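Local coordinates for protein membrane-anchored mycosin mycp1 (Mycobacterium thermoresistibile, PDB 4HVL) that probably acts as a membrane-anchored, subtilisin-like serine endopeptidase of the ESX-1 (type VII) secretion system, at residues 339-347 with 358-369. Numbering follows the deposited sequence.
Sequences NRITATARH and AGVIDPVAALTW
With CG anti to the backbone N (chi1 -178°) and a bend at chi2 (59°), the R340 side chain runs from helix 334-343 to the backbone of A366 and W369. There two carbonyl oxygens lie close to its guanidinium plane: NE donates to A366 O at 3.0 Å in a nearly straight bond, and NH2 to W369 O, also 3.0 Å. T344 CG2 sits over the centre of one guanidinium face, while R340 NH1 meets the edge of the W369 ring at CE3, 3.6 Å away. T344 OG1 donates to R340 O and accepts from a water that also donates to I341 O and takes the N-H of D362. A second water joins T344 O to D362 OD2. In this subtilisin fold, A358, G359 and I361 bond to the edge strand 277-282, and R346 pairs with V360 in a single antiparallel hydrogen-bonded bridge. Next to it H347 ND1 donates to A358 O at 2.8 Å, in the plane of both ring and carbonyl. D362 N-caps helix 363-368, OD1 accepting from A365 N and salt-bridged to R51. I341 and I361 lie side by side, their CG2 methyls in tight contact (3.4 Å); both side chains also touch helix 311-328.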
ATOM      1  N   ASN A 339      11.440  10.682  -6.097  1.00 21.87           N
ATOM      2  CA  ASN A 339      12.590  10.565  -6.993  1.00 23.09           C
ATOM      3  C   ASN A 339      13.846  10.190  -6.207  1.00 22.73           C
ATOM      4  O   ASN A 339      14.693   9.444  -6.697  1.00 23.03           O
ATOM      5  CB  ASN A 339      12.802  11.850  -7.807  1.00 24.84           C
ATOM      6  CG  ASN A 339      11.782  12.020  -8.933  1.00 25.91           C
ATOM      7  OD1 ASN A 339      11.143  11.065  -9.390  1.00 26.72           O
ATOM      8  ND2 ASN A 339      11.628  13.239  -9.379  1.00 26.89           N
ATOM      9  N   ARG A 340      13.921  10.667  -4.967  1.00 22.37           N
ATOM     10  CA  ARG A 340      15.011  10.335  -4.078  1.00 22.55           C
ATOM     11  C   ARG A 340      14.967   8.843  -3.711  1.00 21.77           C
ATOM     12  O   ARG A 340      16.007   8.166  -3.689  1.00 21.21           O
ATOM     13  CB  ARG A 340      14.935  11.204  -2.824  1.00 23.36           C
ATOM     14  CG  ARG A 340      16.065  10.991  -1.830  1.00 25.25           C
ATOM     15  CD  ARG A 340      17.411  11.276  -2.500  1.00 27.46           C
ATOM     16  NE  ARG A 340      18.513  11.083  -1.578  1.00 30.09           N
ATOM     17  CZ  ARG A 340      19.799  11.239  -1.889  1.00 32.86           C
ATOM     18  NH1 ARG A 340      20.151  11.603  -3.117  1.00 34.80           N
ATOM     19  NH2 ARG A 340      20.737  11.028  -0.964  1.00 33.67           N
ATOM     20  N   ILE A 341      13.762   8.342  -3.416  1.00 21.06           N
ATOM     21  CA  ILE A 341      13.589   6.930  -3.101  1.00 20.42           C
ATOM     22  C   ILE A 341      14.046   6.066  -4.275  1.00 20.35           C
ATOM     23  O   ILE A 341      14.820   5.123  -4.066  1.00 20.61           O
ATOM     24  CB  ILE A 341      12.150   6.592  -2.692  1.00 20.15           C
ATOM     25  CG1 ILE A 341      11.814   7.263  -1.353  1.00 20.60           C
ATOM     26  CG2 ILE A 341      11.942   5.081  -2.606  1.00 20.20           C
ATOM     27  CD1 ILE A 341      10.337   7.303  -1.029  1.00 21.08           C
ATOM     28  N   THR A 342      13.605   6.394  -5.500  1.00 20.58           N
ATOM     29  CA  THR A 342      13.931   5.577  -6.680  1.00 20.28           C
ATOM     30  C   THR A 342      15.388   5.712  -7.111  1.00 21.12           C
ATOM     31  O   THR A 342      16.027   4.720  -7.458  1.00 22.45           O
ATOM     32  CB  THR A 342      13.011   5.865  -7.881  1.00 20.11           C
ATOM     33  OG1 THR A 342      13.119   7.238  -8.276  1.00 20.37           O
ATOM     34  CG2 THR A 342      11.562   5.548  -7.521  1.00 20.21           C
ATOM     35  N   ALA A 343      15.926   6.927  -7.057  1.00 21.58           N
ATOM     36  CA  ALA A 343      17.277   7.182  -7.495  1.00 21.79           C
ATOM     37  C   ALA A 343      18.320   6.499  -6.611  1.00 21.99           C
ATOM     38  O   ALA A 343      19.405   6.234  -7.064  1.00 22.57           O
ATOM     39  CB  ALA A 343      17.540   8.683  -7.551  1.00 22.73           C
ATOM     40  N   THR A 344      17.997   6.213  -5.356  1.00 21.85           N
ATOM     41  CA  THR A 344      18.939   5.526  -4.470  1.00 22.40           C
ATOM     42  C   THR A 344      18.622   4.049  -4.257  1.00 21.77           C
ATOM     43  O   THR A 344      19.221   3.417  -3.388  1.00 21.68           O
ATOM     44  CB  THR A 344      18.961   6.189  -3.084  1.00 23.09           C
ATOM     45  OG1 THR A 344      17.640   6.153  -2.542  1.00 23.34           O
ATOM     46  CG2 THR A 344      19.459   7.632  -3.177  1.00 23.38           C
ATOM     47  N   ALA A 345      17.664   3.509  -5.000  1.00 21.24           N
ATOM     48  CA  ALA A 345      17.320   2.092  -4.845  1.00 22.31           C
ATOM     49  C   ALA A 345      18.386   1.236  -5.505  1.00 23.69           C
ATOM     50  O   ALA A 345      19.162   1.714  -6.325  1.00 23.58           O
ATOM     51  CB  ALA A 345      15.965   1.786  -5.445  1.00 21.69           C
ATOM     52  N   ARG A 346      18.449  -0.026  -5.103  1.00 25.79           N
ATOM     53  CA  ARG A 346      19.405  -0.974  -5.669  1.00 27.99           C
ATOM     54  C   ARG A 346      18.804  -1.533  -6.964  1.00 25.93           C
ATOM     55  O   ARG A 346      17.880  -2.326  -6.922  1.00 24.49           O
ATOM     56  CB  ARG A 346      19.661  -2.085  -4.662  1.00 32.03           C
ATOM     57  CG  ARG A 346      20.887  -2.930  -4.954  1.00 38.27           C
ATOM     58  CD  ARG A 346      22.077  -2.491  -4.096  1.00 43.10           C
ATOM     59  NE  ARG A 346      23.187  -3.439  -4.188  1.00 48.79           N
ATOM     60  CZ  ARG A 346      23.248  -4.602  -3.536  1.00 55.20           C
ATOM     61  NH1 ARG A 346      22.255  -4.983  -2.728  1.00 57.73           N
ATOM     62  NH2 ARG A 346      24.316  -5.394  -3.682  1.00 58.64           N
ATOM     63  N   HIS A 347      19.331  -1.104  -8.106  1.00 25.14           N
ATOM     64  CA  HIS A 347      18.727  -1.405  -9.422  1.00 24.69           C
ATOM     65  C   HIS A 347      18.892  -2.861  -9.864  1.00 24.73           C
ATOM     66  O   HIS A 347      19.929  -3.463  -9.656  1.00 25.41           O
ATOM     67  CB  HIS A 347      19.304  -0.489 -10.512  1.00 25.46           C
ATOM     68  CG  HIS A 347      19.414   0.953 -10.106  1.00 25.91           C
ATOM     69  ND1 HIS A 347      18.359   1.658  -9.562  1.00 25.44           N
ATOM     70  CD2 HIS A 347      20.458   1.815 -10.151  1.00 26.92           C
ATOM     71  CE1 HIS A 347      18.748   2.895  -9.301  1.00 25.62           C
ATOM     72  NE2 HIS A 347      20.019   3.014  -9.645  1.00 27.30           N
ATOM     73  N   ALA A 358      12.697   0.555 -10.330  1.00 19.19           N
ATOM     74  CA  ALA A 358      14.089   0.989 -10.169  1.00 20.57           C
ATOM     75  C   ALA A 358      14.825   0.132  -9.115  1.00 20.24           C
ATOM     76  O   ALA A 358      16.040   0.272  -8.932  1.00 20.97           O
ATOM     77  CB  ALA A 358      14.157   2.461  -9.786  1.00 21.19           C
ATOM     78  N   GLY A 359      14.090  -0.738  -8.418  1.00 19.32           N
ATOM     79  CA  GLY A 359      14.715  -1.700  -7.507  1.00 19.44           C
ATOM     80  C   GLY A 359      14.362  -1.554  -6.041  1.00 19.02           C
ATOM     81  O   GLY A 359      13.382  -0.872  -5.665  1.00 18.32           O
ATOM     82  N   VAL A 360      15.151  -2.231  -5.206  1.00 19.51           N
ATOM     83  CA  VAL A 360      14.818  -2.371  -3.795  1.00 19.27           C
ATOM     84  C   VAL A 360      15.249  -1.107  -3.075  1.00 18.82           C
ATOM     85  O   VAL A 360      16.382  -0.675  -3.238  1.00 18.87           O
ATOM     86  CB  VAL A 360      15.480  -3.624  -3.178  1.00 21.24           C
ATOM     87  CG1 VAL A 360      15.053  -3.798  -1.728  1.00 21.96           C
ATOM     88  CG2 VAL A 360      15.107  -4.861  -3.997  1.00 22.24           C
ATOM     89  N   ILE A 361      14.348  -0.517  -2.286  1.00 17.88           N
ATOM     90  CA  ILE A 361      14.683   0.702  -1.573  1.00 17.61           C
ATOM     91  C   ILE A 361      15.873   0.512  -0.624  1.00 18.24           C
ATOM     92  O   ILE A 361      16.138  -0.607  -0.120  1.00 18.57           O
ATOM     93  CB  ILE A 361      13.486   1.300  -0.773  1.00 17.42           C
ATOM     94  CG1 ILE A 361      12.909   0.285   0.224  1.00 18.12           C
ATOM     95  CG2 ILE A 361      12.416   1.781  -1.724  1.00 17.59           C
ATOM     96  CD1 ILE A 361      12.164   0.937   1.384  1.00 19.09           C
ATOM     97  N   ASP A 362      16.576   1.620  -0.400  1.00 18.26           N
ATOM     98  CA  ASP A 362      17.762   1.649   0.435  1.00 19.42           C
ATOM     99  C   ASP A 362      17.650   2.870   1.357  1.00 19.29           C
ATOM    100  O   ASP A 362      18.075   3.975   1.019  1.00 19.35           O
ATOM    101  CB  ASP A 362      19.002   1.671  -0.467  1.00 20.98           C
ATOM    102  CG  ASP A 362      20.288   1.610   0.294  1.00 22.84           C
ATOM    103  OD1 ASP A 362      20.310   1.835   1.531  1.00 22.66           O
ATOM    104  OD2 ASP A 362      21.312   1.357  -0.379  1.00 26.10           O
ATOM    105  N   PRO A 363      17.018   2.681   2.524  1.00 19.18           N
ATOM    106  CA  PRO A 363      16.748   3.788   3.437  1.00 19.18           C
ATOM    107  C   PRO A 363      17.944   4.655   3.821  1.00 19.60           C
ATOM    108  O   PRO A 363      17.817   5.887   3.879  1.00 19.12           O
ATOM    109  CB  PRO A 363      16.190   3.070   4.667  1.00 20.18           C
ATOM    110  CG  PRO A 363      15.456   1.929   4.081  1.00 20.24           C
ATOM    111  CD  PRO A 363      16.399   1.433   3.001  1.00 19.83           C
ATOM    112  N   VAL A 364      19.098   4.030   4.093  1.00 20.04           N
ATOM    113  CA  VAL A 364      20.264   4.797   4.532  1.00 20.92           C
ATOM    114  C   VAL A 364      20.789   5.621   3.375  1.00 20.98           C
ATOM    115  O   VAL A 364      21.105   6.788   3.554  1.00 21.26           O
ATOM    116  CB  VAL A 364      21.377   3.907   5.092  1.00 22.54           C
ATOM    117  CG1 VAL A 364      22.667   4.703   5.300  1.00 24.26           C
ATOM    118  CG2 VAL A 364      20.933   3.278   6.402  1.00 23.29           C
ATOM    119  N   ALA A 365      20.884   5.012   2.189  1.00 20.69           N
ATOM    120  CA  ALA A 365      21.265   5.756   1.008  1.00 21.73           C
ATOM    121  C   ALA A 365      20.274   6.900   0.755  1.00 21.77           C
ATOM    122  O   ALA A 365      20.687   8.031   0.468  1.00 23.28           O
ATOM    123  CB  ALA A 365      21.374   4.838  -0.206  1.00 22.09           C
ATOM    124  N   ALA A 366      18.975   6.632   0.890  1.00 20.37           N
ATOM    125  CA  ALA A 366      17.975   7.670   0.627  1.00 21.04           C
ATOM    126  C   ALA A 366      18.155   8.849   1.579  1.00 22.51           C
ATOM    127  O   ALA A 366      18.081   9.990   1.168  1.00 23.73           O
ATOM    128  CB  ALA A 366      16.568   7.112   0.735  1.00 19.98           C
ATOM    129  N   LEU A 367      18.401   8.545   2.850  1.00 22.62           N
ATOM    130  CA  LEU A 367      18.595   9.564   3.879  1.00 24.33           C
ATOM    131  C   LEU A 367      19.953  10.259   3.849  1.00 26.68           C
ATOM    132  O   LEU A 367      20.053  11.393   4.339  1.00 27.33           O
ATOM    133  CB  LEU A 367      18.365   8.962   5.272  1.00 23.60           C
ATOM    134  CG  LEU A 367      16.905   8.577   5.537  1.00 22.96           C
ATOM    135  CD1 LEU A 367      16.792   7.667   6.745  1.00 22.91           C
ATOM    136  CD2 LEU A 367      16.044   9.814   5.725  1.00 24.62           C
ATOM    137  N   THR A 368      20.981   9.613   3.279  1.00 27.66           N
ATOM    138  CA  THR A 368      22.367  10.150   3.391  1.00 30.99           C
ATOM    139  C   THR A 368      23.287  10.128   2.160  1.00 34.24           C
ATOM    140  O   THR A 368      24.373  10.675   2.219  1.00 37.53           O
ATOM    141  CB  THR A 368      23.133   9.392   4.488  1.00 30.52           C
ATOM    142  OG1 THR A 368      23.285   8.020   4.105  1.00 29.03           O
ATOM    143  CG2 THR A 368      22.382   9.479   5.848  1.00 30.12           C
ATOM    144  N   TRP A 369      22.922   9.468   1.076  1.00 36.08           N
ATOM    145  CA  TRP A 369      23.916   9.205   0.015  1.00 40.71           C
ATOM    146  C   TRP A 369      24.439  10.513  -0.597  1.00 44.22           C
ATOM    147  O   TRP A 369      23.671  11.453  -0.777  1.00 44.28           O
ATOM    148  CB  TRP A 369      23.356   8.273  -1.078  1.00 41.06           C
ATOM    149  CG  TRP A 369      24.234   8.176  -2.299  1.00 47.03           C
ATOM    150  CD1 TRP A 369      25.249   7.281  -2.519  1.00 50.54           C
ATOM    151  CD2 TRP A 369      24.193   9.024  -3.456  1.00 51.46           C
ATOM    152  NE1 TRP A 369      25.839   7.518  -3.747  1.00 54.17           N
ATOM    153  CE2 TRP A 369      25.210   8.580  -4.342  1.00 55.28           C
ATOM    154  CE3 TRP A 369      23.404  10.119  -3.829  1.00 53.51           C
ATOM    155  CZ2 TRP A 369      25.451   9.194  -5.579  1.00 59.59           C
ATOM    156  CZ3 TRP A 369      23.641  10.730  -5.066  1.00 57.34           C
ATOM    157  CH2 TRP A 369      24.657  10.262  -5.923  1.00 60.36           C
TER
HETATM  158  O   HOH W   1      15.935   4.165  -1.798  1.00 19.00           O
HETATM  159  O   HOH W   2      21.233   1.820  -2.956  1.00 28.96           O